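Local coordinates for metallo-beta-lactamase domain-containing protein (Thermotoga maritima, PDB 3H3E) that binds zinc and is probably a metal-dependent hydrolase of the metallo-beta-lactamase superfamily, its substrate and reaction not established, at residues 16-21 and 55-60. The protein carries 2 engineered substitutions. Residues are numbered along the deposited sequence; the frame is centred on the assembly and turned at random.
Sequences HVLCDD and RKLGID
Leu-18 on the strand and Leu-57, just past helix 49-56, have the nearest CA atoms across the two segments, 9.4 Å apart, and the gap is bridged by side chains alone. On the helical side the chain leaves the last turn in a Schellman motif: Gly-58 takes up positive phi (61°) and its N bonds back to Arg-55 O at 2.8 Å. That turn puts Leu-57 and Ile-59, one on each side of the glycine, onto the strand. Ile-59 reaches out with its CD1 methyl and sets it over one face of the His-16 imidazole, 4.1 Å from the ring centroid and only 5° off the normal, a CH-pi contact. CD1 lies anti to CA (chi2 160°), which extends the Ile-59 chain toward the imidazole. Leu-57 supplies the second apolar group: its CD1 lies 3.8 Å from Leu-18 CD2 and also 4.0 Å from His-16 CD2, so that one methyl rests against both strand side chains. His-16 and Leu-18 are buried, while Leu-57 and Ile-59 are partly exposed. Strand 13-19 carries a classic beta bulge here, Leu-18 and Cys-19 both facing Ser-34 of strand 34-37. Leu-18 also packs on Phe-50 and Ala-54 of helix 49-56, and Leu-36 touches both His-16 and Ile-59, tying the helix exit to this mixed sheet of the metallo-beta-lactamase fold.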
loop_
_atom_site.group_PDB
_atom_site.type_symbol
_atom_site.label_atom_id
_atom_site.label_comp_id
_atom_site.label_asym_id
_atom_site.label_seq_id
_atom_site.Cartn_x
_atom_site.Cartn_y
_atom_site.Cartn_z
ATOM N N HIS A 16 -2.082 6.824 -10.803
ATOM C CA HIS A 16 -1.765 8.168 -10.323
ATOM C C HIS A 16 -1.449 8.198 -8.847
ATOM O O HIS A 16 -2.260 7.777 -8.036
ATOM C CB HIS A 16 -2.931 9.117 -10.557
ATOM C CG HIS A 16 -3.132 9.496 -11.986
ATOM N ND1 HIS A 16 -3.864 8.724 -12.863
ATOM C CD2 HIS A 16 -2.719 10.578 -12.689
ATOM C CE1 HIS A 16 -3.891 9.314 -14.046
ATOM N NE2 HIS A 16 -3.204 10.438 -13.967
ATOM N N VAL A 17 -0.288 8.720 -8.482
ATOM C CA VAL A 17 -0.028 8.893 -7.068
ATOM C C VAL A 17 -0.774 10.144 -6.624
ATOM O O VAL A 17 -0.516 11.224 -7.114
ATOM C CB VAL A 17 1.477 8.988 -6.762
ATOM C CG1 VAL A 17 1.693 9.314 -5.311
ATOM C CG2 VAL A 17 2.144 7.673 -7.081
ATOM N N LEU A 18 -1.738 9.995 -5.729
ATOM C CA LEU A 18 -2.544 11.136 -5.324
ATOM C C LEU A 18 -2.062 11.682 -3.994
ATOM O O LEU A 18 -2.342 12.811 -3.647
ATOM C CB LEU A 18 -4.019 10.751 -5.238
ATOM C CG LEU A 18 -4.753 10.377 -6.527
ATOM C CD1 LEU A 18 -6.241 10.387 -6.234
ATOM C CD2 LEU A 18 -4.424 11.346 -7.667
ATOM N N CYS A 19 -1.338 10.872 -3.238
ATOM C CA CYS A 19 -0.737 11.358 -1.999
ATOM C C CYS A 19 0.554 10.603 -1.683
ATOM O O CYS A 19 0.652 9.390 -1.888
ATOM C CB CYS A 19 -1.719 11.246 -0.839
ATOM S SG CYS A 19 -1.012 11.733 0.735
ATOM N N ASP A 20 1.553 11.341 -1.218
ATOM C CA ASP A 20 2.859 10.776 -0.904
ATOM C C ASP A 20 3.644 11.823 -0.141
ATOM O O ASP A 20 3.243 12.979 -0.074
ATOM C CB ASP A 20 3.618 10.395 -2.175
ATOM C CG ASP A 20 4.880 9.622 -1.884
ATOM O OD1 ASP A 20 4.771 8.550 -1.249
ATOM O OD2 ASP A 20 5.975 10.075 -2.292
ATOM N N ASP A 21 4.769 11.427 0.432
ATOM C CA ASP A 21 5.553 12.362 1.221
ATOM C C ASP A 21 6.243 13.432 0.352
ATOM O O ASP A 21 6.456 14.550 0.809
ATOM C CB ASP A 21 6.533 11.613 2.128
ATOM C CG ASP A 21 5.832 10.653 3.082
ATOM O OD1 ASP A 21 5.039 9.815 2.622
ATOM O OD2 ASP A 21 6.080 10.718 4.295
ATOM N N ARG A 55 -8.340 16.789 -7.836
ATOM C CA ARG A 55 -8.963 17.949 -8.474
ATOM C C ARG A 55 -7.975 18.671 -9.371
ATOM O O ARG A 55 -8.332 19.127 -10.449
ATOM C CB ARG A 55 -9.545 18.905 -7.442
ATOM C CG ARG A 55 -10.879 18.436 -6.868
ATOM C CD ARG A 55 -11.639 19.573 -6.168
ATOM N NE ARG A 55 -11.103 19.844 -4.836
ATOM C CZ ARG A 55 -11.463 19.191 -3.733
ATOM N NH1 ARG A 55 -12.372 18.225 -3.791
ATOM N NH2 ARG A 55 -10.908 19.501 -2.571
ATOM N N LYS A 56 -6.725 18.763 -8.933
ATOM C CA LYS A 56 -5.675 19.360 -9.751
ATOM C C LYS A 56 -5.568 18.633 -11.094
ATOM O O LYS A 56 -5.271 19.249 -12.114
ATOM C CB LYS A 56 -4.335 19.362 -8.995
ATOM C CG LYS A 56 -3.103 19.701 -9.837
ATOM C CD LYS A 56 -3.015 21.193 -10.124
ATOM C CE LYS A 56 -2.199 21.497 -11.378
ATOM N NZ LYS A 56 -2.593 22.819 -11.964
ATOM N N LEU A 57 -5.822 17.328 -11.100
ATOM C CA LEU A 57 -5.772 16.539 -12.336
ATOM C C LEU A 57 -7.147 16.410 -12.970
ATOM O O LEU A 57 -7.303 15.753 -13.993
ATOM C CB LEU A 57 -5.242 15.140 -12.059
ATOM C CG LEU A 57 -3.923 15.050 -11.311
ATOM C CD1 LEU A 57 -3.847 13.775 -10.504
ATOM C CD2 LEU A 57 -2.780 15.135 -12.289
ATOM N N GLY A 58 -8.146 17.026 -12.348
ATOM C CA GLY A 58 -9.503 16.989 -12.859
ATOM C C GLY A 58 -10.052 15.581 -12.926
ATOM O O GLY A 58 -10.818 15.253 -13.828
ATOM N N ILE A 59 -9.655 14.751 -11.962
ATOM C CA ILE A 59 -10.117 13.365 -11.876
ATOM C C ILE A 59 -11.257 13.162 -10.878
ATOM O O ILE A 59 -11.232 13.689 -9.760
ATOM C CB ILE A 59 -8.989 12.419 -11.450
ATOM C CG1 ILE A 59 -7.837 12.467 -12.448
ATOM C CG2 ILE A 59 -9.509 11.003 -11.349
ATOM C CD1 ILE A 59 -6.544 11.952 -11.872
ATOM N N ASP A 60 -12.254 12.389 -11.303
ATOM C CA ASP A 60 -13.310 11.911 -10.421
ATOM C C ASP A 60 -12.872 10.590 -9.794
ATOM O O ASP A 60 -12.455 9.680 -10.504
ATOM C CB ASP A 60 -14.585 11.684 -11.220
ATOM C CG ASP A 60 -15.106 12.948 -11.846
ATOM O OD1 ASP A 60 -15.313 13.931 -11.100
ATOM O OD2 ASP A 60 -15.314 12.954 -13.082
#